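Putative Nitroreductase (Anabaena variabilis ATCC 29413, PDB 3EO7) binds flavin mononucleotide and is probably an oxidoreductase of the nitroreductase family, with two nitroreductase-family regions in one chain. Local coordinates at residues Pro108-Val113 and Phe170-Trp175; Leu121-Tyr126 and Tyr138-Val143; Phe307-Ser312 and Leu406-Phe411; Phe375-Ile380 and His457-His462. All blocks are in the same frame, centred on the assembly; numbering follows the deposited sequence. Where two conformers were deposited one is given.

Contact 1 (Pro108-Val113 and Phe170-Trp175); sequences PAEVYV and FYRSAW
Glu-110 OE2 is gripped by both end nitrogens of Arg-172. Arg-172 NH1 and NH2 each donate to Glu-110 OE2 at 2.8 Å, and the two bonds together form a salt bridge. Both N-H groups lead to one oxygen, so neither bond is straight; the angle at hydrogen is 142° for NH2 and 144° for NH1. The oxygen lies in the guanidinium plane, at its edge. The carboxylate stands almost upright on that plane, 84° from it. NH1 meets the anti lone pair of OE2, while NH2 comes from above the carboxylate.

Arg-172 runs extended from CG to NE, which carries its guanidinium from the helix to the start of strand 109-115. On the way Arg-172 CD passes 3.9 Å from Pro-108 CA. The Glu-110 chain bends at chi2 and turns its carboxylate to the arginine. Beside this pair, in the conformer given, Ser-173 OG rests against the proline ring, 3.3 Å from Pro-108 CG.

Outside partners fix both charged groups. Glu-110 OE1 bonds Asn-127 ND2 on the next strand, and Arg-172 NH1 also bonds Tyr-107 O. The ion pair is buried, and these added bonds hold its orientation. Pro-108 also touches Ser-102, an FMN-binding residue. The arrangement is a buried salt bridge joining a central strand to the helix that follows its neighbour, strand 162-169, in the nitroreductase-type fold.

Contact 2 (Leu121-Tyr126 and Tyr138-Val143); sequences LSPGLY and YWESDV
Leu-125 and Trp-139 form an antiparallel hydrogen-bonded pair, and Tyr-138 also faces Leu-125, which makes a classic beta bulge. Leu-125 N donates to Trp-139 O at 2.9 Å and 162°. The return bond from Tyr-138 N to Leu-125 O is weak, bent to 131°. Gly-124 lets the strands close up here: Gly-124 CA makes a CA-H...O contact of 3.3 Å with Trp-139 O.

The Leu-125 side chain touches three others. Leu-125 CB lies over one face of the Tyr-138 ring, a CH-pi contact 3.9 Å from the centroid. Tyr-138 CG stands between its backbone N and carbonyl carbon (chi1 69°), which brings the ring back over the leucine. Leu-125 CD1 runs alongside Trp-139 CB at 3.7 Å, and CD2 reaches Val-143 CG2. Tyr-138 OH bonds Leu-222 O.

At the outer end, Pro-123 CB sits 3.6 Å from Ser-141 O. A water joins Ser-122 OG to Glu-140 OE2, donating to Glu-140 OE2 at 2.7 Å. The chemistry thus changes along the hairpin. Backbone bonds and apolar contacts hold the part near Leu-125, whereas the exposed Glu-140 carboxylate is linked to the Ser-122 hydroxyl through a water rather than by a direct bond.

Contact 3 (Phe307-Ser312 and Leu406-Phe411); sequences FCLKIS and LRQIRF. With PGR (R-1,2-propanediol), chain S; ACT (acetate ion), chain P.
Lys-310 CG lies between its backbone N and carbonyl carbon (chi1 62°) and the chain bends at chi3, while Arg-407 runs extended from CG to NE. Cross-strand pairing puts both side chains on one face of the sheet, side by side. The torsions then bring Lys-310 NZ, in the conformer given, over one face of the guanidinium, 3.8 Å from Arg-407 NE. In that conformer the two like charges may disfavour the approach, but Glu-405 OE1 lies nearby. It forms a salt bridge with Arg-407 NH2 and a long, weak ion pair with Lys-310 NZ.

The backbones pair antiparallel. Lys-310 and Arg-407 are a non-hydrogen-bonded pair; Ile-311 and Leu-406 are a hydrogen-bonded one. Ile-311 N donates to Leu-406 O, and Leu-406 N to Ile-311 O, both at 2.9 Å. Gln-408 N adds a bond of 2.8 Å to Leu-309 O.

Past this bond a propanediol, probably from the crystallisation liquor, takes over. Propanediol O1 accepts from Leu-309 N at 2.9 Å and donates to Gln-408 O at 2.7 Å. Its O2 donates to Gln-408 OE1.

The short strand 310-312 lies along strand 405-411, whose other neighbour is strand 395-400. On the face bearing Ile-311 and Leu-406, both side chains pack on Phe-347 of helix 347-358 and on Tyr-397.

Contact 4 (Phe375-Ile380 and His457-His462); sequences FDLNLI and HMDAGH
The carboxylate of Asp-459 accepts two successive backbone N-H groups. Phe-375 N donates to Asp-459 OD1 at 2.8 Å, and Asp-376 N donates to Asp-459 OD2, also at 2.8 Å. Both bonds are nearly straight. Both use syn lone pairs, so the two N-H groups sit in the fork of the carboxylate and hold its rotation. A water donates to Asp-459 OD2 at 2.7 Å and also to Asp-376 O.

Apolar groups lie around this fork. Ile-380 CD1 presses on Asp-459 CB at 3.4 Å, and Leu-377 CD2 approaches the same carbon. The Phe-375 ring is tilted only 27° from the carboxylate plane, with Phe-375 CD2 3.3 Å from Asp-459 OD1. Selenomethionine Met-458 makes a Met-aromatic contact with this ring, oblique to it. A bend at chi3 (-74°) turns its methyl back, so that Met-458 CE touches Phe-375 CE2 at 3.4 Å.

In fold terms, a helix aspartate here holds the loop leading into strand 381-390. Both segments fall in the second nitroreductase-family region of the chain. The helix is 452-473, and Ala-460 on it has its side chain about 9 Å from the bound FMN at the nearest atoms.

The loop has its own support. Asp-376 OD1 accepts from Asn-378 N at 3.0 Å, an Asx turn that opens the 3-10 segment 377-379. Asp-376 OD2 bonds Tyr-448 OH. Farther out, the Phe-375 ring stacks with Tyr-455 and touches Leu-193 of helix 181-202. Met-458 meets Thr-189 of that same helix.

Contacts 1 and 2 both reach the seven-stranded antiparallel sheet. Contact 1 joins one of its strands to a helix; contact 2 lies within a hairpin. They touch through the neighbouring strands 109-115 and 124-129, where Val-113 N probably bonds Tyr-126 O at 2.8 Å. Contact 1 is fully buried and relies on a charged pair. Contact 2 lies farther out, on backbone bonds, apolar contacts and a water. The segments of contacts 3 and 4 alternate along the chain. Contact 4 is the most central, its centre about 8 Å from the chain centre, yet only partly buried; one carboxylate binds backbone N-H groups there. Contact 3 is peripheral and sets an exposed lysine beside a buried arginine, across that centre from contacts 1 and 2.

Contact 1 (Pro108-Val113 and Phe170-Trp175)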
# COMPACT_ATOMS: atom_id res chain seq x y z
N PRO A 108 4.93 -5.78 -8.82
CA PRO A 108 4.21 -7.05 -8.65
C PRO A 108 2.68 -6.92 -8.83
O PRO A 108 2.03 -7.87 -9.26
CB PRO A 108 4.55 -7.46 -7.20
CG PRO A 108 4.83 -6.14 -6.50
CD PRO A 108 5.57 -5.35 -7.56
N ALA A 109 2.11 -5.75 -8.55
CA ALA A 109 0.66 -5.59 -8.62
C ALA A 109 0.11 -5.52 -10.04
O ALA A 109 0.75 -4.95 -10.94
CB ALA A 109 0.20 -4.35 -7.80
N GLU A 110 -1.05 -6.15 -10.22
CA GLU A 110 -1.81 -6.08 -11.47
C GLU A 110 -3.21 -5.62 -11.08
O GLU A 110 -3.76 -6.05 -10.06
CB GLU A 110 -1.94 -7.45 -12.19
CG GLU A 110 -0.77 -7.75 -13.04
CD GLU A 110 -0.68 -6.85 -14.25
OE1 GLU A 110 -1.70 -6.63 -14.98
OE2 GLU A 110 0.44 -6.41 -14.53
N VAL A 111 -3.75 -4.73 -11.92
CA VAL A 111 -5.07 -4.17 -11.71
C VAL A 111 -6.05 -4.75 -12.71
O VAL A 111 -5.83 -4.68 -13.93
CB VAL A 111 -5.03 -2.63 -11.82
CG1 VAL A 111 -6.47 -2.03 -11.82
CG2 VAL A 111 -4.15 -2.03 -10.68
N TYR A 112 -7.15 -5.27 -12.17
CA TYR A 112 -8.25 -5.76 -12.98
C TYR A 112 -9.50 -4.96 -12.67
O TYR A 112 -9.67 -4.47 -11.57
CB TYR A 112 -8.54 -7.21 -12.66
CG TYR A 112 -7.41 -8.13 -13.01
CD1 TYR A 112 -6.35 -8.33 -12.14
CD2 TYR A 112 -7.39 -8.78 -14.23
CE1 TYR A 112 -5.28 -9.14 -12.47
CE2 TYR A 112 -6.33 -9.60 -14.59
CZ TYR A 112 -5.29 -9.80 -13.71
OH TYR A 112 -4.26 -10.62 -14.08
N VAL A 113 -10.38 -4.86 -13.66
CA VAL A 113 -11.71 -4.30 -13.45
C VAL A 113 -12.71 -5.40 -13.77
O VAL A 113 -12.64 -6.07 -14.83
CB VAL A 113 -12.00 -3.07 -14.34
CG1 VAL A 113 -13.46 -2.64 -14.20
CG2 VAL A 113 -11.06 -1.90 -13.99
N PHE A 170 3.82 -12.95 -8.34
CA PHE A 170 4.87 -13.14 -7.34
C PHE A 170 6.29 -12.99 -7.84
O PHE A 170 7.10 -12.31 -7.20
CB PHE A 170 4.72 -14.51 -6.68
CG PHE A 170 3.33 -14.79 -6.18
CD1 PHE A 170 2.71 -13.95 -5.22
CD2 PHE A 170 2.63 -15.87 -6.64
CE1 PHE A 170 1.43 -14.23 -4.78
CE2 PHE A 170 1.35 -16.13 -6.20
CZ PHE A 170 0.76 -15.30 -5.27
N TYR A 171 6.58 -13.62 -8.97
CA TYR A 171 7.94 -13.63 -9.47
C TYR A 171 8.47 -12.26 -9.81
O TYR A 171 9.69 -12.06 -9.82
CB TYR A 171 8.08 -14.57 -10.65
CG TYR A 171 9.52 -14.82 -11.05
CD1 TYR A 171 10.37 -15.51 -10.19
CD2 TYR A 171 10.01 -14.37 -12.25
CE1 TYR A 171 11.68 -15.75 -10.52
CE2 TYR A 171 11.33 -14.62 -12.59
CZ TYR A 171 12.14 -15.32 -11.73
OH TYR A 171 13.46 -15.56 -12.03
N ARG A 172 7.59 -11.31 -10.14
CA ARG A 172 8.04 -9.97 -10.47
C ARG A 172 8.94 -9.40 -9.34
O ARG A 172 9.95 -8.74 -9.63
CB ARG A 172 6.86 -9.05 -10.75
CG ARG A 172 6.15 -9.35 -12.05
CD ARG A 172 5.08 -8.29 -12.25
NE ARG A 172 4.29 -8.60 -13.41
CZ ARG A 172 3.16 -7.98 -13.73
NH1 ARG A 172 2.72 -6.99 -12.97
NH2 ARG A 172 2.46 -8.39 -14.80
N SER A 173 8.57 -9.67 -8.09
CA SER A 173 9.35 -9.22 -6.93
C SER A 173 10.33 -10.30 -6.47
O SER A 173 11.47 -9.99 -6.15
CB SER A 173 8.45 -8.80 -5.78
OG SER A 173 7.72 -7.64 -6.12
N ALA A 174 9.90 -11.56 -6.49
CA ALA A 174 10.74 -12.67 -6.01
C ALA A 174 12.04 -12.82 -6.81
O ALA A 174 13.05 -13.33 -6.31
CB ALA A 174 9.94 -14.01 -5.96
N TRP A 175 11.98 -12.44 -8.08
CA TRP A 175 13.15 -12.45 -8.96
C TRP A 175 14.29 -11.73 -8.24
O TRP A 175 15.43 -12.18 -8.30
CB TRP A 175 12.81 -11.82 -10.31
CG TRP A 175 14.03 -11.54 -11.15
CD1 TRP A 175 14.73 -12.42 -11.87
CD2 TRP A 175 14.70 -10.28 -11.27
NE1 TRP A 175 15.82 -11.80 -12.47
CE2 TRP A 175 15.81 -10.48 -12.11
CE3 TRP A 175 14.46 -9.01 -10.77
CZ2 TRP A 175 16.67 -9.45 -12.46
CZ3 TRP A 175 15.32 -7.98 -11.11
CH2 TRP A 175 16.40 -8.20 -11.94

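Contact 2 (Leu121-Tyr126 and Tyr138-Val143)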
# COMPACT_ATOMS: atom_id res chain seq x y z
N LEU A 121 -20.45 -0.38 -19.88
CA LEU A 121 -19.35 -1.34 -19.65
C LEU A 121 -19.87 -2.79 -19.63
O LEU A 121 -20.46 -3.23 -18.65
CB LEU A 121 -18.66 -1.01 -18.31
CG LEU A 121 -17.37 -1.76 -17.98
CD1 LEU A 121 -16.30 -1.38 -18.94
CD2 LEU A 121 -16.93 -1.50 -16.52
N SER A 122 -19.58 -3.51 -20.71
CA SER A 122 -20.00 -4.90 -20.87
C SER A 122 -19.57 -5.71 -19.67
O SER A 122 -18.56 -5.39 -19.04
CB SER A 122 -19.36 -5.55 -22.10
OG SER A 122 -19.74 -4.87 -23.26
N PRO A 123 -20.32 -6.76 -19.35
CA PRO A 123 -19.93 -7.56 -18.19
C PRO A 123 -18.66 -8.33 -18.40
O PRO A 123 -18.26 -8.60 -19.55
CB PRO A 123 -21.08 -8.56 -18.06
CG PRO A 123 -21.66 -8.66 -19.39
CD PRO A 123 -21.55 -7.29 -19.97
N GLY A 124 -18.04 -8.73 -17.29
CA GLY A 124 -16.90 -9.60 -17.36
C GLY A 124 -15.62 -9.04 -16.79
O GLY A 124 -15.64 -8.21 -15.88
N LEU A 125 -14.51 -9.52 -17.36
CA LEU A 125 -13.18 -9.27 -16.86
C LEU A 125 -12.34 -8.41 -17.77
O LEU A 125 -12.26 -8.62 -18.98
CB LEU A 125 -12.45 -10.60 -16.64
CG LEU A 125 -13.26 -11.65 -15.87
CD1 LEU A 125 -12.48 -13.02 -15.92
CD2 LEU A 125 -13.58 -11.18 -14.44
N TYR A 126 -11.70 -7.42 -17.17
CA TYR A 126 -10.81 -6.50 -17.86
C TYR A 126 -9.46 -6.39 -17.13
O TYR A 126 -9.41 -6.28 -15.90
CB TYR A 126 -11.42 -5.09 -17.90
CG TYR A 126 -12.78 -4.97 -18.56
CD1 TYR A 126 -13.94 -5.38 -17.90
CD2 TYR A 126 -12.90 -4.40 -19.81
CE1 TYR A 126 -15.17 -5.25 -18.49
CE2 TYR A 126 -14.13 -4.25 -20.40
CZ TYR A 126 -15.26 -4.69 -19.75
OH TYR A 126 -16.46 -4.55 -20.40
N TYR A 138 -10.98 -9.39 -21.58
CA TYR A 138 -10.59 -10.73 -21.95
C TYR A 138 -11.61 -11.80 -21.68
O TYR A 138 -11.39 -12.94 -22.06
CB TYR A 138 -9.25 -11.10 -21.34
CG TYR A 138 -9.20 -11.28 -19.85
CD1 TYR A 138 -8.92 -10.20 -19.02
CD2 TYR A 138 -9.30 -12.54 -19.28
CE1 TYR A 138 -8.83 -10.37 -17.62
CE2 TYR A 138 -9.23 -12.72 -17.88
CZ TYR A 138 -8.97 -11.62 -17.06
OH TYR A 138 -8.85 -11.77 -15.69
N TRP A 139 -12.71 -11.45 -21.01
CA TRP A 139 -13.75 -12.44 -20.73
C TRP A 139 -15.07 -11.72 -20.64
O TRP A 139 -15.20 -10.78 -19.87
CB TRP A 139 -13.46 -13.21 -19.45
CG TRP A 139 -14.44 -14.29 -19.19
CD1 TRP A 139 -15.43 -14.30 -18.28
CD2 TRP A 139 -14.56 -15.50 -19.93
NE1 TRP A 139 -16.14 -15.46 -18.36
CE2 TRP A 139 -15.62 -16.22 -19.37
CE3 TRP A 139 -13.84 -16.06 -20.99
CZ2 TRP A 139 -16.00 -17.48 -19.84
CZ3 TRP A 139 -14.21 -17.31 -21.45
CH2 TRP A 139 -15.29 -18.00 -20.88
N GLU A 140 -16.00 -12.07 -21.52
CA GLU A 140 -17.32 -11.48 -21.45
C GLU A 140 -18.35 -12.53 -21.04
O GLU A 140 -18.69 -13.43 -21.82
CB GLU A 140 -17.75 -10.82 -22.76
CG GLU A 140 -19.13 -10.14 -22.55
CD GLU A 140 -19.57 -9.26 -23.71
OE1 GLU A 140 -18.75 -8.98 -24.63
OE2 GLU A 140 -20.76 -8.86 -23.68
N SER A 141 -18.79 -12.45 -19.80
CA SER A 141 -19.84 -13.28 -19.25
C SER A 141 -20.25 -12.61 -17.94
O SER A 141 -19.56 -11.72 -17.45
CB SER A 141 -19.38 -14.73 -18.98
OG SER A 141 -18.65 -14.81 -17.77
N ASP A 142 -21.38 -13.00 -17.37
CA ASP A 142 -21.78 -12.36 -16.11
C ASP A 142 -21.15 -13.12 -14.96
O ASP A 142 -21.60 -14.21 -14.59
CB ASP A 142 -23.28 -12.25 -15.91
CG ASP A 142 -23.62 -11.22 -14.84
OD1 ASP A 142 -23.17 -10.06 -14.99
OD2 ASP A 142 -24.33 -11.53 -13.87
N VAL A 143 -20.16 -12.47 -14.36
CA VAL A 143 -19.32 -13.04 -13.31
C VAL A 143 -19.64 -12.44 -11.93
O VAL A 143 -19.05 -12.85 -10.93
CB VAL A 143 -17.83 -12.76 -13.59
CG1 VAL A 143 -17.37 -13.40 -14.93
CG2 VAL A 143 -17.54 -11.26 -13.59
O HOH W 1 -22.12 -6.56 -24.10

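Contact 3 (Phe307-Ser312 and Leu406-Phe411)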
# COMPACT_ATOMS: atom_id res chain seq x y z
N PHE A 307 4.69 9.31 31.47
CA PHE A 307 5.69 10.11 32.11
C PHE A 307 6.75 10.60 31.15
O PHE A 307 7.80 11.06 31.58
CB PHE A 307 6.32 9.31 33.24
CG PHE A 307 5.31 8.78 34.21
CD1 PHE A 307 4.43 9.65 34.83
CD2 PHE A 307 5.19 7.43 34.43
CE1 PHE A 307 3.46 9.16 35.70
CE2 PHE A 307 4.25 6.94 35.31
CZ PHE A 307 3.37 7.81 35.94
N CYS A 308 6.46 10.52 29.86
CA CYS A 308 7.33 11.00 28.80
C CYS A 308 6.84 12.35 28.28
O CYS A 308 5.66 12.65 28.32
CB CYS A 308 7.36 10.02 27.62
SG CYS A 308 8.24 8.50 27.96
N LEU A 309 7.78 13.15 27.79
CA LEU A 309 7.47 14.44 27.19
C LEU A 309 6.51 14.29 26.02
O LEU A 309 6.73 13.49 25.12
CB LEU A 309 8.73 15.13 26.70
CG LEU A 309 8.54 16.47 25.97
CD1 LEU A 309 7.91 17.52 26.88
CD2 LEU A 309 9.91 16.90 25.40
N LYS A 310 5.41 15.04 26.06
CA LYS A 310 4.45 15.01 24.96
C LYS A 310 4.31 16.38 24.31
O LYS A 310 4.32 17.42 25.00
CB LYS A 310 3.12 14.39 25.37
CG LYS A 310 2.35 15.08 26.46
CD LYS A 310 1.09 14.27 26.88
CE LYS A 310 1.45 12.80 26.99
NZ LYS A 310 0.44 11.89 27.47
N ILE A 311 4.17 16.35 22.99
CA ILE A 311 4.14 17.51 22.12
C ILE A 311 2.94 17.35 21.19
O ILE A 311 2.80 16.30 20.54
CB ILE A 311 5.43 17.63 21.23
CG1 ILE A 311 6.74 17.64 22.04
CG2 ILE A 311 5.39 18.89 20.38
CD1 ILE A 311 7.44 16.30 22.14
N SER A 312 2.08 18.35 21.11
CA SER A 312 0.92 18.24 20.22
C SER A 312 1.36 18.31 18.76
O SER A 312 2.27 19.04 18.40
CB SER A 312 -0.07 19.37 20.46
OG SER A 312 -1.20 19.23 19.61
N LEU A 406 3.17 13.54 19.88
CA LEU A 406 4.44 12.84 19.83
C LEU A 406 4.84 12.68 21.30
O LEU A 406 4.68 13.61 22.10
CB LEU A 406 5.53 13.62 19.11
CG LEU A 406 5.33 13.81 17.61
CD1 LEU A 406 6.30 14.85 17.02
CD2 LEU A 406 5.45 12.45 16.91
N ARG A 407 5.27 11.49 21.67
CA ARG A 407 5.72 11.21 23.05
C ARG A 407 7.18 10.78 22.94
O ARG A 407 7.47 9.81 22.26
CB ARG A 407 4.82 10.15 23.68
CG ARG A 407 3.36 10.61 23.65
CD ARG A 407 2.38 9.63 24.18
NE ARG A 407 1.02 10.20 24.11
CZ ARG A 407 -0.11 9.50 24.16
NH1 ARG A 407 -0.09 8.18 24.23
NH2 ARG A 407 -1.27 10.13 24.12
N GLN A 408 8.09 11.57 23.52
CA GLN A 408 9.55 11.32 23.39
C GLN A 408 9.96 10.12 24.24
O GLN A 408 9.75 10.11 25.45
CB GLN A 408 10.37 12.53 23.82
CG GLN A 408 11.84 12.46 23.47
CD GLN A 408 12.58 13.64 23.99
OE1 GLN A 408 12.93 13.71 25.18
NE2 GLN A 408 12.86 14.60 23.11
N ILE A 409 10.50 9.12 23.58
CA ILE A 409 10.94 7.90 24.25
C ILE A 409 12.46 7.76 24.29
O ILE A 409 12.96 7.00 25.08
CB ILE A 409 10.23 6.65 23.75
CG1 ILE A 409 10.58 6.32 22.31
CG2 ILE A 409 8.69 6.78 24.02
CD1 ILE A 409 9.90 4.99 21.82
N ARG A 410 13.18 8.50 23.43
CA ARG A 410 14.63 8.55 23.48
C ARG A 410 15.09 9.93 23.00
O ARG A 410 14.46 10.53 22.11
CB ARG A 410 15.33 7.50 22.63
CG ARG A 410 15.14 6.05 23.03
CD ARG A 410 15.75 5.66 24.36
NE ARG A 410 15.60 4.22 24.61
CZ ARG A 410 14.49 3.64 25.06
NH1 ARG A 410 13.41 4.35 25.38
NH2 ARG A 410 14.46 2.33 25.23
N PHE A 411 16.20 10.38 23.57
CA PHE A 411 16.84 11.64 23.25
C PHE A 411 18.25 11.31 22.76
O PHE A 411 19.12 10.94 23.56
CB PHE A 411 16.86 12.57 24.46
CG PHE A 411 17.63 13.82 24.24
CD1 PHE A 411 17.22 14.73 23.28
CD2 PHE A 411 18.79 14.10 24.97
CE1 PHE A 411 17.91 15.87 23.06
CE2 PHE A 411 19.49 15.26 24.74
CZ PHE A 411 19.05 16.15 23.81
C1 PGR S . 11.18 11.32 28.42
C2 PGR S . 12.66 11.29 28.02
C3 PGR S . 12.90 10.22 26.96
O1 PGR S . 10.33 11.84 27.40
O2 PGR S . 13.20 12.57 27.63
C ACT P . 11.05 1.02 25.85
O ACT P . 10.70 2.19 25.48
OXT ACT P . 12.21 0.85 26.34
CH3 ACT P . 10.19 -0.20 25.73

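Contact 4 (Phe375-Ile380 and His457-His462)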
# COMPACT_ATOMS: atom_id res chain seq x y z
N PHE A 375 -7.51 -2.21 6.23
CA PHE A 375 -7.85 -3.53 6.75
C PHE A 375 -8.04 -3.44 8.25
O PHE A 375 -9.13 -3.73 8.77
CB PHE A 375 -6.81 -4.57 6.32
CG PHE A 375 -6.75 -4.74 4.85
CD1 PHE A 375 -7.80 -5.36 4.18
CD2 PHE A 375 -5.67 -4.30 4.11
CE1 PHE A 375 -7.78 -5.51 2.81
CE2 PHE A 375 -5.65 -4.43 2.74
CZ PHE A 375 -6.70 -5.06 2.09
N ASP A 376 -7.00 -2.99 8.97
CA ASP A 376 -7.15 -2.72 10.39
C ASP A 376 -6.00 -1.90 10.94
O ASP A 376 -4.99 -2.44 11.37
CB ASP A 376 -7.32 -4.02 11.21
CG ASP A 376 -7.81 -3.74 12.63
OD1 ASP A 376 -7.79 -2.58 13.04
OD2 ASP A 376 -8.21 -4.69 13.32
N LEU A 377 -6.17 -0.59 10.94
CA LEU A 377 -5.14 0.32 11.49
C LEU A 377 -4.90 0.19 12.96
O LEU A 377 -3.84 0.58 13.48
CB LEU A 377 -5.44 1.75 11.12
CG LEU A 377 -5.13 2.17 9.69
CD1 LEU A 377 -5.29 3.67 9.57
CD2 LEU A 377 -3.72 1.74 9.29
N ASN A 378 -5.86 -0.41 13.68
CA ASN A 378 -5.64 -0.64 15.09
C ASN A 378 -4.45 -1.56 15.38
O ASN A 378 -3.99 -1.60 16.50
CB ASN A 378 -6.88 -1.20 15.74
CG ASN A 378 -8.01 -0.20 15.76
OD1 ASN A 378 -7.81 0.99 16.06
ND2 ASN A 378 -9.21 -0.67 15.45
N LEU A 379 -3.97 -2.28 14.36
CA LEU A 379 -2.87 -3.20 14.52
C LEU A 379 -1.49 -2.56 14.26
O LEU A 379 -0.47 -3.22 14.44
CB LEU A 379 -3.06 -4.38 13.57
CG LEU A 379 -4.39 -5.14 13.67
CD1 LEU A 379 -4.42 -6.28 12.66
CD2 LEU A 379 -4.61 -5.65 15.10
N ILE A 380 -1.48 -1.32 13.79
CA ILE A 380 -0.25 -0.67 13.38
C ILE A 380 0.08 0.50 14.31
O ILE A 380 -0.79 1.32 14.64
CB ILE A 380 -0.37 -0.19 11.93
CG1 ILE A 380 -0.37 -1.41 10.99
CG2 ILE A 380 0.78 0.79 11.56
CD1 ILE A 380 -0.82 -1.09 9.70
N HIS A 457 0.92 -5.23 5.99
CA HIS A 457 1.84 -4.68 5.01
C HIS A 457 1.07 -3.80 4.02
O HIS A 457 1.53 -2.72 3.68
CB HIS A 457 2.65 -5.80 4.34
CG HIS A 457 3.75 -6.31 5.21
ND1 HIS A 457 3.53 -7.23 6.23
CD2 HIS A 457 5.07 -6.02 5.25
CE1 HIS A 457 4.68 -7.48 6.83
NE2 HIS A 457 5.63 -6.75 6.28
N MSE A 458 -0.13 -4.24 3.61
CA MSE A 458 -0.94 -3.39 2.73
C MSE A 458 -1.33 -2.08 3.45
O MSE A 458 -1.27 -1.00 2.86
CB MSE A 458 -2.15 -4.12 2.19
CG MSE A 458 -1.76 -5.12 1.11
SE MSE A 458 -3.30 -5.94 0.25
CE MSE A 458 -3.87 -7.14 1.62
N ASP A 459 -1.73 -2.16 4.71
CA ASP A 459 -2.08 -0.94 5.44
C ASP A 459 -0.88 0.01 5.59
O ASP A 459 -1.04 1.22 5.43
CB ASP A 459 -2.66 -1.26 6.82
CG ASP A 459 -4.13 -1.69 6.76
OD1 ASP A 459 -4.80 -1.52 5.69
OD2 ASP A 459 -4.60 -2.22 7.82
N ALA A 460 0.31 -0.53 5.89
CA ALA A 460 1.51 0.28 6.00
C ALA A 460 1.85 0.97 4.69
O ALA A 460 2.21 2.16 4.66
CB ALA A 460 2.69 -0.56 6.51
N GLY A 461 1.72 0.25 3.57
CA GLY A 461 1.94 0.85 2.26
C GLY A 461 0.93 1.93 1.93
O GLY A 461 1.25 2.94 1.31
N HIS A 462 -0.32 1.74 2.36
CA HIS A 462 -1.39 2.71 2.16
C HIS A 462 -1.04 4.01 2.94
O HIS A 462 -1.04 5.11 2.38
CB HIS A 462 -2.72 2.07 2.58
CG HIS A 462 -3.95 2.93 2.39
ND1 HIS A 462 -5.21 2.39 2.51
CD2 HIS A 462 -4.12 4.24 2.10
CE1 HIS A 462 -6.11 3.35 2.33
NE2 HIS A 462 -5.48 4.48 2.06
O HOH W 2 -3.57 -4.16 9.41